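Local coordinates for uncharacterized protein (Rhodobacter sphaeroides, PDB 3PU2), which is of unknown function but belongs to the AHA1 (activator of Hsp90 ATPase) family and is a putative Hsp90 ATPase activator-like protein of the SRPBCC superfamily, at residues R45-T50 / T67-R72; L61-W66 / G75-V80; P39-A44 / T141-A146. All blocks are in the same frame, centred on the assembly; numbering follows the deposited sequence. Where two conformers were deposited one is given.

Interactions 1 and 2 are steps along one antiparallel sheet: strand 61-67, paired with 73-84 in interaction 2, also pairs with 49-54, and Thr50 N of interaction 1 lies 2.8 Å from Val65 O of interaction 2. Interaction 3 packs the loop before strand 49-54 on the long C-terminal helix, and its Leu42 O lies 3.1 Å from Trp66 NE1 of interaction 2, a hydrogen bond from loop to sheet. The centre of interaction 1 is about 13 Å from that of interaction 3, and interaction 2's is about 16 Å from each. Selenomethionine Met49 of segment 45-50 touches Leu42 in interaction 3 and Gln64 and Trp66 in interaction 2. No ligand site is established here.

Interaction 1: R45-T50 / T67-R72; sequences RGWPMT and TGPEGR
Trp47 lays its indole over the backbone of Gly68, whose CA sits 3.5 Å from the centroid of the six-membered ring and 15° off the ring normal, a CH-pi contact squarely over the face. A side chain on Gly68 would probably run into the indole; the bare CA can sit against the face. Trp47 CG stands anti to its own carbonyl carbon (chi1 -66°), which turns the ring across the start of the 67-72 loop. Pro69 CD lies over the same face nearer the rim, 4.2 Å from Trp47 NE1. At the far edge of the indole, Trp47 CH2 meets Arg72 NE at 3.5 Å; the guanidinium turns its own face to this edge, the two planes being perpendicular. Arg74, beyond the loop, adds a cation-pi contact to the tryptophan.

Thr67 is the second main participant and is gripped through both its backbone and its hydroxyl. Its N donates to Pro48 O (3.2 Å, 156° at the hydrogen). Its OG1 is 2.7 Å from Thr50 OG1 in a hydroxyl-hydroxyl hydrogen bond, and Thr50 OG1 also bonds to Val65 O. Thr67 O faces the same segment and takes a CA-H...O contact from Trp47 CA at 3.5 Å. The loop itself is closed by Gly68 N bonding to Arg72 O (3.0 Å). The whole is a surface contact in an antiparallel beta meander, in which the connection entering strand 49-54 packs on the hairpin turn between strands 61-67 and 73-84.

Interaction 2: L61-W66 / G75-V80; sequences LIRQVW and GLTGRV
Leu61-Trp66 and Gly75-Val80 run antiparallel as the two arms of a beta hairpin in the sheet of this SRPBCC-type fold, their axes 4.7 Å apart. Backbone bonds come in two hydrogen-bonded pairs. Gln64 and Leu76 exchange the straighter ones, Gln64 N to Leu76 O at 3.0 Å (169°) and Leu76 N to Gln64 O at 2.9 Å. Ile62 and Gly78 also exchange two bonds, Ile62 N to Gly78 O and Gly78 N to Ile62 O, both more bent, the second down to 136° at the hydrogen. At the non-hydrogen-bonded pair Val65-Gly75 the strands come to 4.2 Å, CA to CA, an approach that the missing side chain of Gly75 probably allows.

Apolar contacts gather on the face bearing Ile62, Gln64 and Leu76. Leu76 places CG between its backbone N and carbonyl carbon (chi1 69°), and its methyls then spread to different neighbours: CD1 meets Ile62 CG2 at 3.8 Å, while CD2 reaches the indole edge of Trp66 at CH2. The side chain of Gln64 runs beside it and points the same way. Substituting an alanine at Leu76 would probably open a gap between Ile62 and Trp66 and take from the indole edge at CH2 the methyl that lies against it. The Trp66 NE1 is held elsewhere, by Leu42 O, and Glu93 and Tyr95 also touch Leu76.

The face bearing Leu61, Arg63, Val65, Thr77 and Arg79 is mixed, with aliphatic, hydroxyl and charged groups side by side. Arg79, poorly ordered, brings NH1 near Leu61 CB. Arg63, bent at chi2, folds its guanidinium over Val65 CG2 and sends NH1 to Leu76 O at 3.5 Å, a weak second bond to the oxygen that already accepts Gln64 N.

Interaction 3: P39-A44 / T141-A146; sequences PAWLFA and TEMEEA
Ala146 points its methyl from the C-terminal helix at the loop, where Trp41 and Leu42 receive it. Ala146 CB is 4.1 Å from Trp41 CE3 and 4.3 Å from Leu42 CD1, and the same indole edge meets the backbone, Ala146 O lying 3.5 Å from Trp41 CE3. Trp41 has CG between its backbone N and carbonyl carbon (chi1 68°), which raises the ring alongside the helix, where Tyr147, Leu150 and Met153 also touch it. The selenomethionine Met143 probably extends this apolar patch, though it was modelled in two conformers; in one, Met143 CE lies 3.9 Å from Leu42 CD1.

Leu42 is the centre of an inverse gamma turn, with Phe43 N bonded to Trp41 O (3.0 Å); this bend lies in the loop between helix 25-33 and strand 49-54, where it packs on the long helix of the SRPBCC-type fold. His149 adds to the hold, bonding to Trp41 O and stacking on Phe43.

Past the turn the contact changes character, with partly exposed residues on both sides. Ala44 CB meets Glu142 OE1 at 3.7 Å, and Ala44 CA is 4.0 Å from Glu145 OE1. Both glutamates, extended beyond CG, bring carboxylates beside the alanine without bonding to the loop segment, and Glu145 also touches Arg45.

Interaction 1: R45-T50 / T67-R72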
ATOM      1  N   ARG A  45      13.424  -5.372  -1.676  1.00 57.77           N
ATOM      2  CA  ARG A  45      14.707  -6.055  -1.494  1.00 56.05           C
ATOM      3  C   ARG A  45      15.853  -5.101  -1.118  1.00 45.25           C
ATOM      4  O   ARG A  45      16.263  -4.245  -1.916  1.00 49.23           O
ATOM      5  CB  ARG A  45      15.045  -6.815  -2.787  1.00 75.82           C
ATOM      6  CG  ARG A  45      15.971  -8.024  -2.627  1.00 82.06           C
ATOM      7  CD  ARG A  45      16.075  -8.820  -3.936  1.00 87.07           C
ATOM      8  NE  ARG A  45      16.566  -8.015  -5.058  1.00 92.15           N
ATOM      9  CZ  ARG A  45      17.784  -7.480  -5.129  1.00 91.50           C
ATOM     10  NH1 ARG A  45      18.652  -7.659  -4.140  1.00 84.67           N
ATOM     11  NH2 ARG A  45      18.137  -6.763  -6.190  1.00 78.12           N
ATOM     12  N   GLY A  46      16.365  -5.262   0.103  1.00 42.14           N
ATOM     13  CA  GLY A  46      17.458  -4.430   0.580  1.00 55.89           C
ATOM     14  C   GLY A  46      17.063  -3.063   1.124  1.00 62.77           C
ATOM     15  O   GLY A  46      17.914  -2.210   1.340  1.00 77.72           O
ATOM     16  N   TRP A  47      15.769  -2.849   1.342  1.00 37.45           N
ATOM     17  CA  TRP A  47      15.267  -1.585   1.864  1.00 23.31           C
ATOM     18  C   TRP A  47      14.211  -1.850   2.934  1.00 28.45           C
ATOM     19  O   TRP A  47      13.016  -1.662   2.698  1.00 25.44           O
ATOM     20  CB  TRP A  47      14.645  -0.731   0.749  1.00 24.18           C
ATOM     21  CG  TRP A  47      15.622  -0.246  -0.285  1.00 21.64           C
ATOM     22  CD1 TRP A  47      16.224  -0.988  -1.259  1.00 24.73           C
ATOM     23  CD2 TRP A  47      16.164   1.073  -0.393  1.00 13.11           C
ATOM     24  NE1 TRP A  47      17.114  -0.217  -1.966  1.00 31.76           N
ATOM     25  CE2 TRP A  47      17.100   1.055  -1.457  1.00 32.49           C
ATOM     26  CE3 TRP A  47      15.954   2.270   0.304  1.00 19.85           C
ATOM     27  CZ2 TRP A  47      17.832   2.192  -1.839  1.00 32.12           C
ATOM     28  CZ3 TRP A  47      16.680   3.400  -0.074  1.00 34.43           C
ATOM     29  CH2 TRP A  47      17.610   3.350  -1.141  1.00 32.04           C
ATOM     30  N   PRO A  48      14.640  -2.315   4.118  1.00 29.98           N
ATOM     31  CA  PRO A  48      13.732  -2.596   5.225  1.00 28.46           C
ATOM     32  C   PRO A  48      13.051  -1.312   5.694  1.00 33.58           C
ATOM     33  O   PRO A  48      13.555  -0.213   5.453  1.00 29.82           O
ATOM     34  CB  PRO A  48      14.662  -3.176   6.281  1.00 22.55           C
ATOM     35  CG  PRO A  48      15.940  -2.483   6.001  1.00 27.76           C
ATOM     36  CD  PRO A  48      16.025  -2.597   4.515  1.00 21.55           C
HETATM   37  N   MSE A  49      11.898  -1.441   6.349  1.00 39.24           N
HETATM   38  CA  MSE A  49      11.193  -0.261   6.835  1.00 30.60           C
HETATM   39  C   MSE A  49      11.759   0.085   8.199  1.00 40.68           C
HETATM   40  O   MSE A  49      11.680  -0.713   9.124  1.00 60.95           O
HETATM   41  CB  MSE A  49       9.694  -0.524   6.929  1.00 41.41           C
HETATM   42  CG  MSE A  49       8.866   0.746   7.063  1.00 44.19           C
HETATM   43 SE   MSE A  49       6.976   0.411   7.099  0.64 57.96          SE
HETATM   44  CE  MSE A  49       6.693   0.404   5.197  1.00 47.58           C
ATOM     45  N   THR A  50      12.345   1.273   8.313  1.00 35.15           N
ATOM     46  CA  THR A  50      12.955   1.690   9.563  1.00 40.96           C
ATOM     47  C   THR A  50      12.101   2.625  10.407  1.00 44.00           C
ATOM     48  O   THR A  50      12.321   2.728  11.612  1.00 49.61           O
ATOM     49  CB  THR A  50      14.347   2.319   9.325  1.00 41.19           C
ATOM     50  OG1 THR A  50      14.293   3.204   8.208  1.00 42.31           O
ATOM     51  CG2 THR A  50      15.374   1.241   9.039  1.00 43.67           C
ATOM     52  N   THR A  67      15.330   2.371   4.664  1.00 33.77           N
ATOM     53  CA  THR A  67      16.753   2.601   4.613  1.00 24.44           C
ATOM     54  C   THR A  67      17.382   1.486   3.801  1.00 29.90           C
ATOM     55  O   THR A  67      17.225   0.298   4.107  1.00 47.02           O
ATOM     56  CB  THR A  67      17.384   2.564   5.983  1.00 23.05           C
ATOM     57  OG1 THR A  67      16.614   3.370   6.883  1.00 32.01           O
ATOM     58  CG2 THR A  67      18.823   3.079   5.884  1.00 16.57           C
ATOM     59  N   GLY A  68      18.108   1.882   2.768  1.00 29.52           N
ATOM     60  CA  GLY A  68      18.762   0.902   1.921  1.00 50.97           C
ATOM     61  C   GLY A  68      20.199   0.634   2.323  1.00 53.70           C
ATOM     62  O   GLY A  68      20.650   1.093   3.382  1.00 41.60           O
ATOM     63  N   PRO A  69      20.943  -0.130   1.507  1.00 62.31           N
ATOM     64  CA  PRO A  69      22.326  -0.392   1.880  1.00 70.50           C
ATOM     65  C   PRO A  69      23.035   0.946   1.712  1.00 79.46           C
ATOM     66  O   PRO A  69      22.570   1.812   0.955  1.00 88.15           O
ATOM     67  CB  PRO A  69      22.773  -1.428   0.848  1.00 70.65           C
ATOM     68  CG  PRO A  69      21.502  -2.024   0.358  1.00 67.03           C
ATOM     69  CD  PRO A  69      20.606  -0.834   0.266  1.00 65.45           C
ATOM     70  N   GLU A  70      24.135   1.126   2.428  1.00 70.46           N
ATOM     71  CA  GLU A  70      24.892   2.369   2.347  1.00 64.78           C
ATOM     72  C   GLU A  70      24.303   3.524   3.158  1.00 49.17           C
ATOM     73  O   GLU A  70      24.934   4.571   3.295  1.00 56.79           O
ATOM     74  CB  GLU A  70      25.063   2.776   0.884  1.00 68.36           C
ATOM     75  CG  GLU A  70      25.808   1.718   0.075  1.00 86.59           C
ATOM     76  CD  GLU A  70      26.896   2.309  -0.807  1.00 91.81           C
ATOM     77  OE1 GLU A  70      26.618   2.591  -1.995  1.00 76.61           O
ATOM     78  OE2 GLU A  70      28.027   2.500  -0.302  1.00 91.31           O
ATOM     79  N   GLY A  71      23.098   3.334   3.689  1.00 37.44           N
ATOM     80  CA  GLY A  71      22.485   4.366   4.510  1.00 43.12           C
ATOM     81  C   GLY A  71      21.439   5.315   3.936  1.00 44.35           C
ATOM     82  O   GLY A  71      20.643   5.860   4.706  1.00 57.53           O
ATOM     83  N   ARG A  72      21.424   5.540   2.621  1.00 23.15           N
ATOM     84  CA  ARG A  72      20.430   6.461   2.045  1.00 28.35           C
ATOM     85  C   ARG A  72      18.993   6.055   2.404  1.00 35.89           C
ATOM     86  O   ARG A  72      18.684   4.869   2.572  1.00 44.54           O
ATOM     87  CB  ARG A  72      20.584   6.541   0.520  1.00 40.23           C
ATOM     88  CG  ARG A  72      20.483   5.188  -0.175  1.00 80.10           C
ATOM     89  CD  ARG A  72      21.084   5.211  -1.587  1.00 92.02           C
ATOM     90  NE  ARG A  72      20.086   5.313  -2.653  1.00 81.83           N
ATOM     91  CZ  ARG A  72      19.235   6.322  -2.791  1.00 67.12           C
ATOM     92  NH1 ARG A  72      19.248   7.331  -1.926  1.00 70.30           N
ATOM     93  NH2 ARG A  72      18.380   6.328  -3.804  1.00 56.53           N
TER

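Interaction 2: L61-W66 / G75-V80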
ATOM      1  N   LEU A  61      -1.911  10.688  10.731  1.00 49.78           N
ATOM      2  CA  LEU A  61      -0.634  10.914  10.084  1.00 45.60           C
ATOM      3  C   LEU A  61      -0.063   9.595   9.586  1.00 37.90           C
ATOM      4  O   LEU A  61      -0.244   8.551  10.203  1.00 41.21           O
ATOM      5  CB  LEU A  61       0.359  11.568  11.057  1.00 50.53           C
ATOM      6  CG  LEU A  61       1.805  11.760  10.570  1.00 58.32           C
ATOM      7  CD1 LEU A  61       1.829  12.364   9.167  1.00 63.83           C
ATOM      8  CD2 LEU A  61       2.561  12.653  11.548  1.00 55.86           C
ATOM      9  N   ILE A  62       0.607   9.665   8.446  1.00 36.90           N
ATOM     10  CA  ILE A  62       1.253   8.522   7.834  1.00 38.32           C
ATOM     11  C   ILE A  62       2.669   8.977   7.536  1.00 40.27           C
ATOM     12  O   ILE A  62       2.871   9.957   6.819  1.00 37.17           O
ATOM     13  CB  ILE A  62       0.587   8.124   6.497  1.00 33.71           C
ATOM     14  CG1 ILE A  62      -0.689   7.329   6.752  1.00 45.77           C
ATOM     15  CG2 ILE A  62       1.546   7.292   5.670  1.00 34.63           C
ATOM     16  CD1 ILE A  62      -1.438   7.013   5.479  1.00 52.30           C
ATOM     17  N   ARG A  63       3.643   8.272   8.097  1.00 23.79           N
ATOM     18  CA  ARG A  63       5.045   8.600   7.871  1.00 31.89           C
ATOM     19  C   ARG A  63       5.810   7.288   7.737  1.00 38.85           C
ATOM     20  O   ARG A  63       5.796   6.476   8.656  1.00 42.98           O
ATOM     21  CB  ARG A  63       5.576   9.439   9.042  1.00 35.06           C
ATOM     22  CG  ARG A  63       7.057   9.794   8.975  1.00 40.60           C
ATOM     23  CD  ARG A  63       7.448  10.339   7.609  1.00 56.51           C
ATOM     24  NE  ARG A  63       8.881  10.641   7.531  1.00 62.80           N
ATOM     25  CZ  ARG A  63       9.519  10.992   6.414  1.00 66.67           C
ATOM     26  NH1 ARG A  63       8.859  11.087   5.263  1.00 68.32           N
ATOM     27  NH2 ARG A  63      10.819  11.252   6.449  1.00 66.61           N
ATOM     28  N   GLN A  64       6.451   7.073   6.587  1.00 38.25           N
ATOM     29  CA  GLN A  64       7.206   5.837   6.340  1.00 30.14           C
ATOM     30  C   GLN A  64       8.604   6.112   5.804  1.00 35.17           C
ATOM     31  O   GLN A  64       8.795   6.988   4.952  1.00 41.11           O
ATOM     32  CB  GLN A  64       6.442   4.945   5.355  1.00 30.31           C
ATOM     33  CG  GLN A  64       5.030   4.630   5.840  1.00 34.33           C
ATOM     34  CD  GLN A  64       4.218   3.755   4.889  1.00 36.60           C
ATOM     35  OE1 GLN A  64       3.966   4.125   3.744  1.00 48.22           O
ATOM     36  NE2 GLN A  64       3.791   2.600   5.377  1.00 44.15           N
ATOM     37  N   VAL A  65       9.581   5.368   6.316  1.00 28.36           N
ATOM     38  CA  VAL A  65      10.961   5.523   5.871  1.00 14.16           C
ATOM     39  C   VAL A  65      11.670   4.197   5.688  1.00 22.83           C
ATOM     40  O   VAL A  65      11.703   3.357   6.576  1.00 41.77           O
ATOM     41  CB  VAL A  65      11.829   6.377   6.862  1.00 20.77           C
ATOM     42  CG1 VAL A  65      13.271   6.550   6.307  1.00 10.56           C
ATOM     43  CG2 VAL A  65      11.173   7.765   7.086  1.00 13.07           C
ATOM     44  N   TRP A  66      12.254   4.025   4.518  1.00 35.62           N
ATOM     45  CA  TRP A  66      13.001   2.820   4.222  1.00 20.97           C
ATOM     46  C   TRP A  66      14.474   3.220   4.118  1.00 31.17           C
ATOM     47  O   TRP A  66      14.821   4.283   3.576  1.00 34.39           O
ATOM     48  CB  TRP A  66      12.512   2.223   2.904  1.00 19.29           C
ATOM     49  CG  TRP A  66      11.095   1.771   2.958  1.00 29.89           C
ATOM     50  CD1 TRP A  66      10.634   0.532   3.327  1.00 36.19           C
ATOM     51  CD2 TRP A  66       9.942   2.535   2.604  1.00 35.61           C
ATOM     52  NE1 TRP A  66       9.265   0.481   3.216  1.00 18.56           N
ATOM     53  CE2 TRP A  66       8.815   1.697   2.774  1.00 32.59           C
ATOM     54  CE3 TRP A  66       9.748   3.848   2.155  1.00 40.66           C
ATOM     55  CZ2 TRP A  66       7.519   2.132   2.508  1.00 36.24           C
ATOM     56  CZ3 TRP A  66       8.469   4.272   1.892  1.00 38.08           C
ATOM     57  CH2 TRP A  66       7.366   3.416   2.067  1.00 29.19           C
ATOM     58  N   GLY A  75      11.439   8.091   1.775  1.00 39.98           N
ATOM     59  CA  GLY A  75      10.247   8.107   2.588  1.00 29.35           C
ATOM     60  C   GLY A  75       9.045   8.793   1.993  1.00 40.67           C
ATOM     61  O   GLY A  75       9.105   9.407   0.918  1.00 41.55           O
ATOM     62  N   LEU A  76       7.940   8.691   2.716  1.00 39.03           N
ATOM     63  CA  LEU A  76       6.710   9.301   2.274  1.00 42.78           C
ATOM     64  C   LEU A  76       5.873   9.750   3.463  1.00 50.63           C
ATOM     65  O   LEU A  76       6.004   9.237   4.569  1.00 52.47           O
ATOM     66  CB  LEU A  76       5.932   8.318   1.388  1.00 29.69           C
ATOM     67  CG  LEU A  76       5.327   7.067   2.014  1.00 32.09           C
ATOM     68  CD1 LEU A  76       4.070   7.453   2.794  1.00 23.83           C
ATOM     69  CD2 LEU A  76       4.977   6.081   0.915  1.00 21.95           C
ATOM     70  N   THR A  77       5.032  10.738   3.213  1.00 50.75           N
ATOM     71  CA  THR A  77       4.152  11.279   4.223  1.00 49.73           C
ATOM     72  C   THR A  77       2.792  11.288   3.567  1.00 42.08           C
ATOM     73  O   THR A  77       2.687  11.282   2.337  1.00 47.51           O
ATOM     74  CB  THR A  77       4.515  12.721   4.575  1.00 62.20           C
ATOM     75  OG1 THR A  77       5.935  12.881   4.511  1.00 75.77           O
ATOM     76  CG2 THR A  77       4.046  13.046   5.976  1.00 69.43           C
ATOM     77  N   GLY A  78       1.754  11.291   4.384  1.00 48.58           N
ATOM     78  CA  GLY A  78       0.409  11.305   3.856  1.00 44.78           C
ATOM     79  C   GLY A  78      -0.519  11.551   5.017  1.00 52.79           C
ATOM     80  O   GLY A  78      -0.095  11.603   6.179  1.00 35.55           O
ATOM     81  N   ARG A  79      -1.796  11.691   4.705  1.00 50.76           N
ATOM     82  CA  ARG A  79      -2.792  11.945   5.720  1.00 48.07           C
ATOM     83  C   ARG A  79      -3.949  10.989   5.482  1.00 37.56           C
ATOM     84  O   ARG A  79      -4.317  10.748   4.336  1.00 35.57           O
ATOM     85  CB  ARG A  79      -3.275  13.390   5.576  1.00 73.60           C
ATOM     86  CG  ARG A  79      -3.673  14.073   6.866  1.00 93.22           C
ATOM     87  CD  ARG A  79      -2.551  14.008   7.885  1.00105.23           C
ATOM     88  NE  ARG A  79      -2.296  15.301   8.510  1.00116.46           N
ATOM     89  CZ  ARG A  79      -1.567  15.464   9.609  1.00122.35           C
ATOM     90  NH1 ARG A  79      -1.024  14.412  10.209  1.00115.65           N
ATOM     91  NH2 ARG A  79      -1.377  16.679  10.104  1.00129.48           N
ATOM     92  N   VAL A  80      -4.511  10.423   6.540  1.00 33.29           N
ATOM     93  CA  VAL A  80      -5.672   9.572   6.360  1.00 35.30           C
ATOM     94  C   VAL A  80      -6.875  10.513   6.148  1.00 52.96           C
ATOM     95  O   VAL A  80      -7.130  11.382   6.978  1.00 68.44           O
ATOM     96  CB  VAL A  80      -5.926   8.725   7.598  1.00 39.74           C
ATOM     97  CG1 VAL A  80      -7.155   7.881   7.399  1.00 38.61           C
ATOM     98  CG2 VAL A  80      -4.735   7.851   7.869  1.00 27.82           C
TER

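Interaction 3: P39-A44 / T141-A146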
ATOM      1  N   PRO A  39       6.067  -3.154   8.850  1.00 43.78           N
ATOM      2  CA  PRO A  39       7.491  -3.343   8.557  1.00 43.13           C
ATOM      3  C   PRO A  39       7.859  -4.772   8.173  1.00 39.40           C
ATOM      4  O   PRO A  39       8.819  -5.001   7.434  1.00 38.82           O
ATOM      5  CB  PRO A  39       8.165  -2.922   9.864  1.00 54.80           C
ATOM      6  CG  PRO A  39       7.241  -1.888  10.397  1.00 52.92           C
ATOM      7  CD  PRO A  39       5.894  -2.532  10.173  1.00 50.04           C
ATOM      8  N   ALA A  40       7.087  -5.726   8.681  1.00 45.96           N
ATOM      9  CA  ALA A  40       7.335  -7.130   8.426  1.00 50.89           C
ATOM     10  C   ALA A  40       6.947  -7.647   7.036  1.00 58.76           C
ATOM     11  O   ALA A  40       7.085  -8.839   6.761  1.00 58.73           O
ATOM     12  CB  ALA A  40       6.656  -7.957   9.500  1.00 46.79           C
ATOM     13  N   TRP A  41       6.460  -6.773   6.160  1.00 46.98           N
ATOM     14  CA  TRP A  41       6.104  -7.208   4.810  1.00 46.64           C
ATOM     15  C   TRP A  41       6.203  -6.125   3.745  1.00 44.86           C
ATOM     16  O   TRP A  41       6.654  -6.387   2.631  1.00 50.98           O
ATOM     17  CB  TRP A  41       4.697  -7.796   4.767  1.00 35.71           C
ATOM     18  CG  TRP A  41       3.604  -6.820   5.007  1.00 30.58           C
ATOM     19  CD1 TRP A  41       3.079  -6.439   6.221  1.00 40.16           C
ATOM     20  CD2 TRP A  41       2.879  -6.090   4.013  1.00 37.00           C
ATOM     21  NE1 TRP A  41       2.071  -5.519   6.034  1.00 27.91           N
ATOM     22  CE2 TRP A  41       1.928  -5.287   4.689  1.00 31.44           C
ATOM     23  CE3 TRP A  41       2.938  -6.032   2.615  1.00 48.97           C
ATOM     24  CZ2 TRP A  41       1.045  -4.438   4.010  1.00 33.66           C
ATOM     25  CZ3 TRP A  41       2.052  -5.179   1.941  1.00 51.20           C
ATOM     26  CH2 TRP A  41       1.121  -4.395   2.645  1.00 40.61           C
ATOM     27  N   LEU A  42       5.788  -4.911   4.082  1.00 43.32           N
ATOM     28  CA  LEU A  42       5.820  -3.802   3.133  1.00 35.00           C
ATOM     29  C   LEU A  42       7.191  -3.135   2.983  1.00 35.94           C
ATOM     30  O   LEU A  42       7.435  -2.045   3.498  1.00 45.84           O
ATOM     31  CB  LEU A  42       4.787  -2.756   3.529  1.00 32.93           C
ATOM     32  CG  LEU A  42       4.724  -1.528   2.622  1.00 38.83           C
ATOM     33  CD1 LEU A  42       4.474  -1.941   1.175  1.00 34.62           C
ATOM     34  CD2 LEU A  42       3.621  -0.614   3.131  1.00 38.98           C
ATOM     35  N   PHE A  43       8.071  -3.807   2.255  1.00 30.18           N
ATOM     36  CA  PHE A  43       9.418  -3.325   2.004  1.00 36.07           C
ATOM     37  C   PHE A  43       9.935  -3.999   0.740  1.00 40.24           C
ATOM     38  O   PHE A  43       9.421  -5.041   0.335  1.00 50.93           O
ATOM     39  CB  PHE A  43      10.318  -3.690   3.173  1.00 41.64           C
ATOM     40  CG  PHE A  43      10.501  -5.155   3.348  1.00 26.47           C
ATOM     41  CD1 PHE A  43      11.571  -5.817   2.749  1.00 33.04           C
ATOM     42  CD2 PHE A  43       9.595  -5.893   4.109  1.00 35.72           C
ATOM     43  CE1 PHE A  43      11.743  -7.201   2.907  1.00 38.97           C
ATOM     44  CE2 PHE A  43       9.751  -7.287   4.279  1.00 36.01           C
ATOM     45  CZ  PHE A  43      10.833  -7.941   3.673  1.00 33.52           C
ATOM     46  N   ALA A  44      10.932  -3.397   0.099  1.00 37.67           N
ATOM     47  CA  ALA A  44      11.504  -4.002  -1.101  1.00 39.56           C
ATOM     48  C   ALA A  44      12.851  -4.629  -0.734  1.00 52.63           C
ATOM     49  O   ALA A  44      13.352  -4.441   0.378  1.00 52.31           O
ATOM     50  CB  ALA A  44      11.675  -2.969  -2.189  1.00 28.54           C
ATOM     51  N   THR A 141       5.667  -4.518  -9.658  1.00 60.20           N
ATOM     52  CA  THR A 141       6.518  -5.635  -9.392  1.00 66.40           C
ATOM     53  C   THR A 141       6.887  -5.681  -7.950  1.00 65.06           C
ATOM     54  O   THR A 141       6.901  -6.708  -7.319  1.00 60.94           O
ATOM     55  CB  THR A 141       7.786  -5.465 -10.162  1.00 66.74           C
ATOM     56  OG1 THR A 141       7.733  -6.297 -11.311  1.00 77.09           O
ATOM     57  CG2 THR A 141       8.943  -5.874  -9.339  1.00 51.87           C
ATOM     58  N   GLU A 142       7.202  -4.533  -7.426  1.00 60.90           N
ATOM     59  CA  GLU A 142       7.622  -4.453  -6.085  1.00 53.92           C
ATOM     60  C   GLU A 142       6.465  -4.619  -5.189  1.00 53.89           C
ATOM     61  O   GLU A 142       6.614  -4.987  -4.060  1.00 62.68           O
ATOM     62  CB  GLU A 142       8.214  -3.111  -5.869  1.00 54.30           C
ATOM     63  CG  GLU A 142       9.519  -2.999  -6.453  1.00 68.16           C
ATOM     64  CD  GLU A 142      10.156  -1.762  -6.031  1.00 85.02           C
ATOM     65  OE1 GLU A 142       9.828  -1.315  -4.945  1.00 91.25           O
ATOM     66  OE2 GLU A 142      10.972  -1.204  -6.766  1.00 93.19           O
HETATM   67  N   MSE A 143       5.299  -4.321  -5.694  1.00 48.70           N
HETATM   68  CA  MSE A 143       4.150  -4.369  -4.856  0.50 53.80           C
HETATM   69  C   MSE A 143       3.562  -5.754  -4.809  1.00 57.97           C
HETATM   70  O   MSE A 143       2.853  -6.065  -3.891  1.00 70.43           O
HETATM   71  CB  MSE A 143       3.160  -3.313  -5.306  0.50 63.55           C
HETATM   72  CG  MSE A 143       1.986  -3.093  -4.374  0.50 71.16           C
HETATM   73 SE   MSE A 143       2.250  -1.922  -3.060  0.50 95.07          SE
HETATM   74  CE  MSE A 143       2.085  -2.972  -1.674  0.50 24.15           C
ATOM     75  N   GLU A 144       3.921  -6.610  -5.749  1.00 53.12           N
ATOM     76  CA  GLU A 144       3.611  -8.036  -5.684  1.00 50.32           C
ATOM     77  C   GLU A 144       4.635  -8.732  -4.794  1.00 60.90           C
ATOM     78  O   GLU A 144       4.300  -9.646  -4.039  1.00 71.80           O
ATOM     79  CB  GLU A 144       3.600  -8.664  -7.081  1.00 55.22           C
ATOM     80  CG  GLU A 144       3.324 -10.182  -7.107  1.00 66.48           C
ATOM     81  CD  GLU A 144       2.136 -10.625  -6.238  1.00 78.67           C
ATOM     82  OE1 GLU A 144       1.115  -9.913  -6.195  1.00 86.10           O
ATOM     83  OE2 GLU A 144       2.218 -11.704  -5.608  1.00 86.32           O
ATOM     84  N   GLU A 145       5.886  -8.296  -4.870  1.00 51.38           N
ATOM     85  CA  GLU A 145       6.916  -8.885  -4.030  1.00 48.31           C
ATOM     86  C   GLU A 145       6.514  -8.642  -2.568  1.00 50.34           C
ATOM     87  O   GLU A 145       6.749  -9.488  -1.695  1.00 56.64           O
ATOM     88  CB  GLU A 145       8.278  -8.244  -4.333  1.00 51.40           C
ATOM     89  CG  GLU A 145       9.424  -8.697  -3.429  1.00 66.25           C
ATOM     90  CD  GLU A 145      10.758  -8.038  -3.788  1.00 85.53           C
ATOM     91  OE1 GLU A 145      10.825  -6.786  -3.834  1.00 85.81           O
ATOM     92  OE2 GLU A 145      11.744  -8.777  -4.023  1.00 93.33           O
ATOM     93  N   ALA A 146       5.896  -7.493  -2.302  1.00 47.18           N
ATOM     94  CA  ALA A 146       5.479  -7.174  -0.950  1.00 45.95           C
ATOM     95  C   ALA A 146       4.308  -8.046  -0.523  1.00 49.51           C
ATOM     96  O   ALA A 146       4.313  -8.591   0.583  1.00 43.19           O
ATOM     97  CB  ALA A 146       5.112  -5.703  -0.838  1.00 43.73           C
TER